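Local coordinates for CELL division control protein 6 (Pyrobaculum aerophilum, PDB 1FNN) that binds ADP, probably binds and hydrolyses ATP as an AAA+ ATPase of the Cdc6/Cdc18 family, and is probably involved in regulating DNA replication, at residues Asp7-Ser11 / Pro12-Pro16; Lys63-Glu66 / Leu67-Lys71; Lys291-Leu294 / Leu295-Arg299; Ile309-Gly312 / Asp313-Ser317. One frame throughout, in Å; residues are numbered along the deposited sequence.

Contact 1: residues Asp7-Ser11 / Pro12-Pro16; sequences DSVFS and PSYVP. With ADP (adenosine-5'-diphosphate), chain D.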
loop_
_atom_site.group_PDB
_atom_site.type_symbol
_atom_site.label_atom_id
_atom_site.label_comp_id
_atom_site.label_asym_id
_atom_site.label_seq_id
_atom_site.Cartn_x
_atom_site.Cartn_y
_atom_site.Cartn_z
ATOM N N ASP A 7 4.849 2.871 18.883
ATOM C CA ASP A 7 5.121 3.364 17.564
ATOM C C ASP A 7 5.823 2.401 16.615
ATOM O O ASP A 7 5.677 2.588 15.396
ATOM C CB ASP A 7 5.965 4.637 17.590
ATOM C CG ASP A 7 7.422 4.482 17.985
ATOM O OD1 ASP A 7 8.337 4.165 17.229
ATOM O OD2 ASP A 7 7.752 4.691 19.144
ATOM N N SER A 8 6.461 1.314 17.098
ATOM C CA SER A 8 7.132 0.399 16.182
ATOM C C SER A 8 6.106 -0.290 15.296
ATOM O O SER A 8 6.384 -0.733 14.172
ATOM C CB SER A 8 7.963 -0.661 16.948
ATOM O OG SER A 8 7.052 -1.573 17.570
ATOM N N VAL A 9 4.878 -0.421 15.757
ATOM C CA VAL A 9 3.751 -0.991 15.024
ATOM C C VAL A 9 3.407 -0.186 13.760
ATOM O O VAL A 9 2.963 -0.754 12.749
ATOM C CB VAL A 9 2.554 -1.015 15.996
ATOM C CG1 VAL A 9 1.222 -1.213 15.291
ATOM C CG2 VAL A 9 2.777 -2.065 17.063
ATOM N N PHE A 10 3.895 1.030 13.633
ATOM C CA PHE A 10 3.714 1.901 12.486
ATOM C C PHE A 10 4.929 2.004 11.602
ATOM O O PHE A 10 4.891 2.663 10.553
ATOM C CB PHE A 10 3.312 3.323 13.006
ATOM C CG PHE A 10 1.987 3.132 13.700
ATOM C CD1 PHE A 10 1.920 3.020 15.081
ATOM C CD2 PHE A 10 0.818 3.063 12.955
ATOM C CE1 PHE A 10 0.715 2.844 15.711
ATOM C CE2 PHE A 10 -0.400 2.886 13.593
ATOM C CZ PHE A 10 -0.454 2.775 14.972
ATOM N N SER A 11 6.033 1.295 11.950
ATOM C CA SER A 11 7.163 1.469 11.021
ATOM C C SER A 11 7.044 0.481 9.881
ATOM O O SER A 11 6.456 -0.597 9.987
ATOM C CB SER A 11 8.539 1.299 11.696
ATOM O OG SER A 11 8.514 -0.015 12.208
ATOM N N PRO A 12 7.648 0.839 8.754
ATOM C CA PRO A 12 7.669 0.047 7.545
ATOM C C PRO A 12 8.115 -1.388 7.737
ATOM O O PRO A 12 7.597 -2.279 7.071
ATOM C CB PRO A 12 8.734 0.728 6.664
ATOM C CG PRO A 12 8.665 2.157 7.096
ATOM C CD PRO A 12 8.443 2.092 8.591
ATOM N N SER A 13 9.055 -1.586 8.653
ATOM C CA SER A 13 9.663 -2.879 8.874
ATOM C C SER A 13 8.865 -3.761 9.807
ATOM O O SER A 13 9.110 -4.971 9.796
ATOM C CB SER A 13 11.089 -2.686 9.394
ATOM O OG SER A 13 11.068 -2.337 10.766
ATOM N N TYR A 14 7.862 -3.231 10.522
ATOM C CA TYR A 14 7.044 -4.082 11.375
ATOM C C TYR A 14 6.295 -5.134 10.578
ATOM O O TYR A 14 5.613 -4.853 9.574
ATOM C CB TYR A 14 6.029 -3.201 12.113
ATOM C CG TYR A 14 5.092 -3.908 13.049
ATOM C CD1 TYR A 14 5.559 -4.253 14.339
ATOM C CD2 TYR A 14 3.797 -4.230 12.700
ATOM C CE1 TYR A 14 4.701 -4.903 15.208
ATOM C CE2 TYR A 14 2.947 -4.878 13.577
ATOM C CZ TYR A 14 3.436 -5.209 14.846
ATOM O OH TYR A 14 2.592 -5.856 15.722
ATOM N N VAL A 15 6.308 -6.356 11.075
ATOM C CA VAL A 15 5.647 -7.516 10.471
ATOM C C VAL A 15 4.560 -7.925 11.450
ATOM O O VAL A 15 4.884 -8.280 12.576
ATOM C CB VAL A 15 6.594 -8.721 10.243
ATOM C CG1 VAL A 15 5.800 -9.917 9.702
ATOM C CG2 VAL A 15 7.707 -8.386 9.263
ATOM N N PRO A 16 3.285 -7.697 11.137
ATOM C CA PRO A 16 2.225 -7.934 12.088
ATOM C C PRO A 16 2.036 -9.428 12.292
ATOM O O PRO A 16 2.453 -10.236 11.456
ATOM C CB PRO A 16 1.021 -7.218 11.478
ATOM C CG PRO A 16 1.329 -7.171 10.018
ATOM C CD PRO A 16 2.820 -7.183 9.814
HETATM P PB ADP D . 4.417 -3.804 -0.971
HETATM O O1B ADP D . 5.760 -4.507 -1.122
HETATM O O2B ADP D . 3.347 -4.464 -1.637
HETATM O O3B ADP D . 4.706 -2.499 -1.556
HETATM P PA ADP D . 4.199 -3.873 1.861
HETATM O O1A ADP D . 4.468 -5.311 2.038
HETATM O O2A ADP D . 5.353 -3.058 2.254
HETATM O O3A ADP D . 3.772 -3.580 0.416
HETATM O "O5'" ADP D . 2.957 -3.374 2.807
HETATM C "C5'" ADP D . 2.847 -1.971 2.975
HETATM C "C4'" ADP D . 2.524 -1.742 4.466
HETATM O "O4'" ADP D . 1.289 -2.361 4.745
HETATM C "C3'" ADP D . 3.519 -2.367 5.436
HETATM O "O3'" ADP D . 3.553 -1.567 6.606
HETATM C "C2'" ADP D . 2.896 -3.709 5.615
HETATM O "O2'" ADP D . 3.300 -4.340 6.831
HETATM C "C1'" ADP D . 1.412 -3.333 5.714
HETATM N N9 ADP D . 0.658 -4.430 5.245
HETATM C C8 ADP D . 0.426 -4.742 3.932
HETATM N N7 ADP D . -0.499 -5.635 3.739
HETATM C C5 ADP D . -0.905 -5.931 5.030
HETATM C C6 ADP D . -1.858 -6.836 5.525
HETATM N N6 ADP D . -2.551 -7.617 4.712
HETATM N N1 ADP D . -2.018 -6.924 6.848
HETATM C C2 ADP D . -1.281 -6.162 7.634
HETATM N N3 ADP D . -0.349 -5.269 7.306
HETATM C C4 ADP D . -0.212 -5.208 5.954
HETATM O O HOH W 1 4.925 -2.438 8.916
#
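The ring of Y14 lies flat against the backbone of V9, where a 3-10 turn (7-10) runs into a type I beta turn from S11 to Y14, in the N-terminal loop bordering the ADP pocket. This is the tight part: V9 CA sits over the centre of the Y14 ring, 3.8 Å from its centroid and 12° off the normal, a CH-pi contact, and V9 CG2 reaches Y14 CE1 at 3.9 Å. The tyrosine folds back over V9 because its chi1 of -180° sets CG opposite the backbone N, and R205 of helix 195-209 also touches it. Replacing the tyrosine by an alanine is likely to strip the cover from V9 and open a gap beside R205. Y14 N closes the turn with a hydrogen bond to S11 O at 3.0 Å, from above the carbonyl plane. The serine side is looser: S13 and P12 are exposed, and S13 OG stays 3.7 Å from S11 OG. S11 OG turns back to S8 O, which also accepts from S11 N. Facing the nucleotide, one water is hydrogen-bonded to S11 O and Y14 O, each at 2.6 Å, and lies 2.8 Å from O3' of the ADP ribose.

Contact 2: residues Lys63-Glu66 / Leu67-Lys71; sequences KLWE and LYKDK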
loop_
_atom_site.group_PDB
_atom_site.type_symbol
_atom_site.label_atom_id
_atom_site.label_comp_id
_atom_site.label_asym_id
_atom_site.label_seq_id
_atom_site.Cartn_x
_atom_site.Cartn_y
_atom_site.Cartn_z
ATOM N N LYS A 63 6.568 -12.737 5.947
ATOM C CA LYS A 63 5.791 -13.598 6.810
ATOM C C LYS A 63 6.053 -15.072 6.457
ATOM O O LYS A 63 6.133 -15.925 7.367
ATOM C CB LYS A 63 4.305 -13.315 6.705
ATOM C CG LYS A 63 3.424 -14.351 7.380
ATOM C CD LYS A 63 3.503 -14.256 8.899
ATOM C CE LYS A 63 3.294 -12.901 9.509
ATOM N NZ LYS A 63 3.338 -12.914 11.023
ATOM N N LEU A 64 6.115 -15.330 5.154
ATOM C CA LEU A 64 6.464 -16.715 4.764
ATOM C C LEU A 64 7.799 -17.118 5.417
ATOM O O LEU A 64 7.919 -18.225 5.952
ATOM C CB LEU A 64 6.565 -16.804 3.254
ATOM C CG LEU A 64 6.668 -18.132 2.494
ATOM C CD1 LEU A 64 8.104 -18.592 2.369
ATOM C CD2 LEU A 64 5.766 -19.213 3.061
ATOM N N TRP A 65 8.825 -16.314 5.242
ATOM C CA TRP A 65 10.137 -16.618 5.862
ATOM C C TRP A 65 10.028 -16.844 7.360
ATOM O O TRP A 65 10.645 -17.740 7.980
ATOM C CB TRP A 65 11.175 -15.523 5.578
ATOM C CG TRP A 65 12.481 -15.880 6.269
ATOM C CD1 TRP A 65 13.066 -15.229 7.324
ATOM C CD2 TRP A 65 13.327 -16.983 5.935
ATOM N NE1 TRP A 65 14.230 -15.881 7.641
ATOM C CE2 TRP A 65 14.428 -16.949 6.834
ATOM C CE3 TRP A 65 13.258 -17.991 4.970
ATOM C CZ2 TRP A 65 15.447 -17.893 6.783
ATOM C CZ3 TRP A 65 14.295 -18.932 4.930
ATOM C CH2 TRP A 65 15.369 -18.868 5.831
ATOM N N GLU A 66 9.271 -15.973 8.053
ATOM C CA GLU A 66 9.090 -16.036 9.477
ATOM C C GLU A 66 8.520 -17.415 9.850
ATOM O O GLU A 66 9.027 -18.007 10.823
ATOM C CB GLU A 66 8.161 -14.924 9.965
ATOM C CG GLU A 66 7.907 -14.810 11.455
ATOM C CD GLU A 66 6.840 -13.696 11.589
ATOM O OE1 GLU A 66 7.123 -12.518 11.333
ATOM O OE2 GLU A 66 5.741 -14.084 11.954
ATOM N N LEU A 67 7.634 -17.974 9.039
ATOM C CA LEU A 67 7.068 -19.274 9.381
ATOM C C LEU A 67 8.050 -20.430 9.164
ATOM O O LEU A 67 7.797 -21.522 9.651
ATOM C CB LEU A 67 5.819 -19.509 8.544
ATOM C CG LEU A 67 4.681 -18.510 8.802
ATOM C CD1 LEU A 67 3.550 -18.670 7.802
ATOM C CD2 LEU A 67 4.177 -18.632 10.237
ATOM N N TYR A 68 9.043 -20.268 8.298
ATOM C CA TYR A 68 9.949 -21.340 7.922
ATOM C C TYR A 68 11.356 -21.191 8.481
ATOM O O TYR A 68 12.129 -22.149 8.442
ATOM C CB TYR A 68 10.086 -21.409 6.390
ATOM C CG TYR A 68 8.947 -22.257 5.849
ATOM C CD1 TYR A 68 9.072 -23.636 5.785
ATOM C CD2 TYR A 68 7.760 -21.673 5.416
ATOM C CE1 TYR A 68 8.048 -24.432 5.299
ATOM C CE2 TYR A 68 6.718 -22.454 4.930
ATOM C CZ TYR A 68 6.871 -23.825 4.873
ATOM O OH TYR A 68 5.847 -24.603 4.389
ATOM N N LYS A 69 11.642 -20.079 9.110
ATOM C CA LYS A 69 12.939 -19.620 9.556
ATOM C C LYS A 69 13.662 -20.703 10.400
ATOM O O LYS A 69 14.857 -20.951 10.239
ATOM C CB LYS A 69 12.661 -18.483 10.555
ATOM C CG LYS A 69 13.330 -17.168 10.396
ATOM C CD LYS A 69 13.227 -16.251 11.595
ATOM C CE LYS A 69 11.954 -16.298 12.406
ATOM N NZ LYS A 69 12.055 -15.377 13.578
ATOM N N ASP A 70 12.913 -21.347 11.274
ATOM C CA ASP A 70 13.573 -22.318 12.168
ATOM C C ASP A 70 13.453 -23.742 11.680
ATOM O O ASP A 70 13.707 -24.668 12.444
ATOM C CB ASP A 70 12.990 -22.125 13.580
ATOM C CG ASP A 70 13.409 -20.744 14.077
ATOM O OD1 ASP A 70 14.617 -20.449 14.016
ATOM O OD2 ASP A 70 12.542 -19.967 14.516
ATOM N N LYS A 71 12.863 -23.955 10.503
ATOM C CA LYS A 71 12.521 -25.241 9.954
ATOM C C LYS A 71 13.187 -25.496 8.612
ATOM O O LYS A 71 12.723 -26.346 7.840
ATOM C CB LYS A 71 11.005 -25.338 9.702
ATOM C CG LYS A 71 10.129 -24.746 10.769
ATOM C CD LYS A 71 8.727 -25.295 10.869
ATOM C CE LYS A 71 7.991 -25.363 9.553
ATOM N NZ LYS A 71 8.127 -24.125 8.744
#
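W65 and K69 cross at about a right angle, the lysine's CG coming to 3.2 Å from W65 NE1 while K69 CA stands over the six-membered ring, 4.3 Å from its centroid, as a CH-pi contact. W65 CG lies opposite its backbone N (chi1 179°), which turns the indole toward K69, and F76 stacks on it. With an alanine in place of the tryptophan, K69 is likely to be left free to turn and F76 without its stacking partner. L67 N gives its better bond to K63 O at 3.0 Å and a weak one to L64 O; Y68 N prefers W65 O at 3.0 Å, and its bond to L64 O is weak, as is the one from K69 N to W65 O. Here helix 57-68, which follows the P-loop of the AAA domain, is only weakly bonded and gives way to a type I turn from Y68 to K71. There K71 N bonds to Y68 O, and K71 NZ curls back above the rim of the Y68 ring to L67 O at 2.8 Å. The phenol OH is bonded to D30 and R38, while the ring's CE2 packs on L64 CD2 at 3.9 Å. One turn earlier, K63 NZ makes a salt bridge with E66 OE2 at 2.8 Å, on the syn side but tilted out of the carboxylate plane; its second partner is P16 O.

Contact 3: residues Lys291-Leu294 / Leu295-Arg299; sequences KLFL and LAIVR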
loop_
_atom_site.group_PDB
_atom_site.type_symbol
_atom_site.label_atom_id
_atom_site.label_comp_id
_atom_site.label_asym_id
_atom_site.label_seq_id
_atom_site.Cartn_x
_atom_site.Cartn_y
_atom_site.Cartn_z
ATOM N N LYS A 291 -21.713 23.520 -5.504
ATOM C CA LYS A 291 -20.885 24.306 -4.621
ATOM C C LYS A 291 -21.567 24.606 -3.299
ATOM O O LYS A 291 -21.005 24.433 -2.219
ATOM C CB LYS A 291 -20.417 25.683 -5.166
ATOM C CG LYS A 291 -19.467 25.549 -6.368
ATOM C CD LYS A 291 -18.918 26.940 -6.651
ATOM C CE LYS A 291 -17.785 27.033 -7.621
ATOM N NZ LYS A 291 -18.217 26.867 -9.037
ATOM N N LEU A 292 -22.816 25.049 -3.320
ATOM C CA LEU A 292 -23.594 25.354 -2.149
ATOM C C LEU A 292 -23.803 24.068 -1.331
ATOM O O LEU A 292 -23.726 24.127 -0.104
ATOM C CB LEU A 292 -24.990 25.938 -2.550
ATOM C CG LEU A 292 -24.894 27.364 -3.193
ATOM C CD1 LEU A 292 -26.257 27.770 -3.785
ATOM C CD2 LEU A 292 -24.444 28.376 -2.154
ATOM N N PHE A 293 -24.102 22.977 -2.005
ATOM C CA PHE A 293 -24.278 21.712 -1.289
ATOM C C PHE A 293 -22.908 21.267 -0.670
ATOM O O PHE A 293 -22.944 20.837 0.470
ATOM C CB PHE A 293 -24.707 20.651 -2.285
ATOM C CG PHE A 293 -25.164 19.380 -1.590
ATOM C CD1 PHE A 293 -26.130 19.399 -0.622
ATOM C CD2 PHE A 293 -24.568 18.179 -1.961
ATOM C CE1 PHE A 293 -26.548 18.236 0.015
ATOM C CE2 PHE A 293 -24.976 16.999 -1.330
ATOM C CZ PHE A 293 -25.958 17.034 -0.352
ATOM N N LEU A 294 -21.806 21.444 -1.385
ATOM C CA LEU A 294 -20.513 21.079 -0.790
ATOM C C LEU A 294 -20.218 21.979 0.391
ATOM O O LEU A 294 -19.907 21.510 1.517
ATOM C CB LEU A 294 -19.407 21.158 -1.844
ATOM C CG LEU A 294 -17.975 20.908 -1.312
ATOM C CD1 LEU A 294 -17.871 19.475 -0.756
ATOM C CD2 LEU A 294 -16.989 21.111 -2.455
ATOM N N LEU A 295 -20.493 23.314 0.237
ATOM C CA LEU A 295 -20.404 24.190 1.393
ATOM C C LEU A 295 -21.256 23.699 2.537
ATOM O O LEU A 295 -20.846 23.742 3.731
ATOM C CB LEU A 295 -20.807 25.659 1.092
ATOM C CG LEU A 295 -20.710 26.663 2.220
ATOM C CD1 LEU A 295 -19.310 26.608 2.885
ATOM C CD2 LEU A 295 -20.888 28.086 1.666
ATOM N N ALA A 296 -22.466 23.192 2.264
ATOM C CA ALA A 296 -23.324 22.745 3.339
ATOM C C ALA A 296 -22.676 21.526 4.093
ATOM O O ALA A 296 -22.980 21.287 5.262
ATOM C CB ALA A 296 -24.632 22.227 2.742
ATOM N N ILE A 297 -22.182 20.579 3.331
ATOM C CA ILE A 297 -21.554 19.361 3.908
ATOM C C ILE A 297 -20.392 19.828 4.778
ATOM O O ILE A 297 -20.217 19.410 5.917
ATOM C CB ILE A 297 -21.075 18.461 2.764
ATOM C CG1 ILE A 297 -22.266 17.845 2.003
ATOM C CG2 ILE A 297 -20.164 17.335 3.301
ATOM C CD1 ILE A 297 -21.824 17.187 0.698
ATOM N N VAL A 298 -19.530 20.705 4.298
ATOM C CA VAL A 298 -18.489 21.339 5.055
ATOM C C VAL A 298 -19.000 21.946 6.354
ATOM O O VAL A 298 -18.383 21.734 7.433
ATOM C CB VAL A 298 -17.716 22.393 4.259
ATOM C CG1 VAL A 298 -16.782 23.182 5.207
ATOM C CG2 VAL A 298 -16.911 21.801 3.117
ATOM N N ARG A 299 -20.096 22.715 6.335
ATOM C CA ARG A 299 -20.649 23.294 7.560
ATOM C C ARG A 299 -21.223 22.298 8.550
ATOM O O ARG A 299 -20.986 22.405 9.798
ATOM C CB ARG A 299 -21.754 24.370 7.260
ATOM C CG ARG A 299 -21.089 25.596 6.645
ATOM C CD ARG A 299 -21.905 26.875 6.754
ATOM N NE ARG A 299 -21.221 27.947 6.011
ATOM C CZ ARG A 299 -21.824 29.086 5.675
ATOM N NH1 ARG A 299 -23.089 29.282 6.016
ATOM N NH2 ARG A 299 -21.132 30.000 5.003
#
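F293 and I297, one turn apart on helix 288-304 of the winged-helix domain, make the side-chain part of this contact. The methyl I297 CD1 comes to 3.8 Å from F293 CE2, on one side of the ring, and lies 4.2 Å from the ring centroid, 30° off the normal, so the CH-pi contact is off-centre. F293 CG stands anti to its own N (chi1 -169°), whereas I297 CG1 stands beside its N (chi1 -70°), and these two settings bring the isoleucine's end back along the helix to the ring. L335, Y338, L339 and L342 of helix 332-344 and A314 of helix 311-324 also pack on the phenylalanine.

Hydrogen bonding across the contact is regular alpha-helix. L295 N bonds to K291 O at 2.7 Å and V298 N to L294 O at 2.9 Å, both nearly straight; I297 N bonds to F293 O at 3.0 Å. A296 N reaches L292 O at 2.8 Å, but in a more bent bond.

The other apolar groups touch neighbouring elements: L292 and A296 meet Y318, L294 meets I380 of helix 373-387, and V298 meets L376 and I368. Charged residues flank the contact: K291 NZ bonds to I284 O and L286 O, and R299 makes a salt bridge with E324.

With each of these backbone polar groups paired inside the helix, what its sides offer is mainly hydrocarbon, fitting for a helix packed among others in the domain's interior.

Contact 4: residues Ile309-Gly312 / Asp313-Ser317; sequences ITFG and DAEES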
loop_
_atom_site.group_PDB
_atom_site.type_symbol
_atom_site.label_atom_id
_atom_site.label_comp_id
_atom_site.label_asym_id
_atom_site.label_seq_id
_atom_site.Cartn_x
_atom_site.Cartn_y
_atom_site.Cartn_z
ATOM N N ILE A 309 -21.353 12.774 8.364
ATOM C CA ILE A 309 -22.670 13.381 8.639
ATOM C C ILE A 309 -23.627 12.718 7.661
ATOM O O ILE A 309 -23.281 12.070 6.670
ATOM C CB ILE A 309 -22.705 14.897 8.651
ATOM C CG1 ILE A 309 -22.055 15.535 7.411
ATOM C CG2 ILE A 309 -22.020 15.511 9.862
ATOM C CD1 ILE A 309 -22.934 15.622 6.204
ATOM N N THR A 310 -24.899 12.720 7.980
ATOM C CA THR A 310 -25.904 12.032 7.178
ATOM C C THR A 310 -26.308 12.868 5.968
ATOM O O THR A 310 -26.119 14.083 6.017
ATOM C CB THR A 310 -27.160 11.705 8.007
ATOM O OG1 THR A 310 -27.761 12.919 8.471
ATOM C CG2 THR A 310 -26.796 10.845 9.208
ATOM N N PHE A 311 -26.894 12.322 4.935
ATOM C CA PHE A 311 -27.423 13.070 3.799
ATOM C C PHE A 311 -28.501 14.042 4.284
ATOM O O PHE A 311 -28.503 15.212 3.878
ATOM C CB PHE A 311 -27.923 12.147 2.689
ATOM C CG PHE A 311 -28.474 12.907 1.486
ATOM C CD1 PHE A 311 -27.701 13.080 0.360
ATOM C CD2 PHE A 311 -29.744 13.437 1.500
ATOM C CE1 PHE A 311 -28.180 13.767 -0.740
ATOM C CE2 PHE A 311 -30.239 14.129 0.408
ATOM C CZ PHE A 311 -29.448 14.291 -0.713
ATOM N N GLY A 312 -29.348 13.642 5.232
ATOM C CA GLY A 312 -30.367 14.526 5.784
ATOM C C GLY A 312 -29.790 15.746 6.474
ATOM O O GLY A 312 -30.264 16.901 6.408
ATOM N N ASP A 313 -28.685 15.531 7.223
ATOM C CA ASP A 313 -27.968 16.627 7.835
ATOM C C ASP A 313 -27.522 17.634 6.768
ATOM O O ASP A 313 -27.586 18.853 6.981
ATOM C CB ASP A 313 -26.704 16.140 8.569
ATOM C CG ASP A 313 -26.009 17.180 9.416
ATOM O OD1 ASP A 313 -26.212 18.409 9.258
ATOM O OD2 ASP A 313 -25.205 16.775 10.304
ATOM N N ALA A 314 -26.838 17.132 5.745
ATOM C CA ALA A 314 -26.317 18.011 4.695
ATOM C C ALA A 314 -27.473 18.820 4.028
ATOM O O ALA A 314 -27.267 19.945 3.584
ATOM C CB ALA A 314 -25.656 17.076 3.684
ATOM N N GLU A 315 -28.581 18.172 3.769
ATOM C CA GLU A 315 -29.744 18.812 3.125
ATOM C C GLU A 315 -30.374 19.868 4.022
ATOM O O GLU A 315 -30.467 21.039 3.597
ATOM C CB GLU A 315 -30.797 17.798 2.671
ATOM C CG GLU A 315 -32.020 18.535 2.087
ATOM C CD GLU A 315 -32.942 17.629 1.304
ATOM O OE1 GLU A 315 -32.914 16.417 1.563
ATOM O OE2 GLU A 315 -33.702 18.105 0.422
ATOM N N GLU A 316 -30.459 19.632 5.333
ATOM C CA GLU A 316 -30.914 20.702 6.223
ATOM C C GLU A 316 -29.926 21.836 6.294
ATOM O O GLU A 316 -30.266 23.033 6.351
ATOM C CB GLU A 316 -31.307 20.177 7.612
ATOM C CG GLU A 316 -32.630 19.416 7.561
ATOM C CD GLU A 316 -33.744 20.223 6.879
ATOM O OE1 GLU A 316 -33.873 21.443 7.151
ATOM O OE2 GLU A 316 -34.483 19.623 6.060
ATOM N N SER A 317 -28.624 21.540 6.265
ATOM C CA SER A 317 -27.596 22.565 6.249
ATOM C C SER A 317 -27.712 23.390 4.950
ATOM O O SER A 317 -27.393 24.587 4.933
ATOM C CB SER A 317 -26.216 21.866 6.325
ATOM O OG SER A 317 -25.178 22.829 6.217
#
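I309 leans on D313 and A314 where strand 309-310 of the winged-helix domain turns directly into helix 311-324, with an N-cap at the junction. Its CG2 lies 3.5 Å from D313 OD2, the two side chains crossing at about a right angle, and its CD1 reaches A314 CB at 4.0 Å. The CG1 branch sits between the backbone N and the carbonyl carbon (chi1 50°), which brings CD1 round to the alanine. L301 and S304 of helix 288-304 and I366 of the neighbouring strand also touch this isoleucine.

T310 is the N-cap. Its OG1 accepts from D313 N at 3.0 Å with an N-H...O angle of 155°, capping the first-turn amide of the helix, and its carbonyl O takes A314 N at 3.1 Å. D313 does not return a bond to T310 N; its OD1 goes to S300 OG instead, tying the first turn of this helix to helix 288-304.

F311 begins the helix proper. Its O receives E315 N, and its ring lies among W336, L335 and L339, with H332 edge-to-face. The carboxylate of E315 comes obliquely to this ring, their planes 83° apart, and its OE1 bonds to H332 ND1, so the histidine touches both residues.

G312, exposed, continues the helical ladder: its O accepts from E316 N at 2.9 Å. The E316 chain bends at chi2, CG staying 3.6 Å from G312 O, and OE2 makes a salt bridge with K319 NZ.

How the contacts relate
The four contacts fall into two touching pairs, one at the nucleotide and AAA domain, the other in the winged-helix domain. Contact 1 borders the ADP pocket, to which Y14 and P16 belong, and meets contact 2 through P16 O and K63 NZ, 2.9 Å apart and probably hydrogen-bonded, with V15 packing on K63 and E66. Contact 2 lies further from the nucleotide, the K63 side chain about 8 Å from ADP. Contacts 3 and 4, centres 10 Å apart, are joined by A296 O and S317 OG at 2.9 Å and by I297 against A314. Their nearest atoms stay about 27 Å and 24 Å from contact 1, and the centres of contacts 2 and 3 are about 52 Å apart.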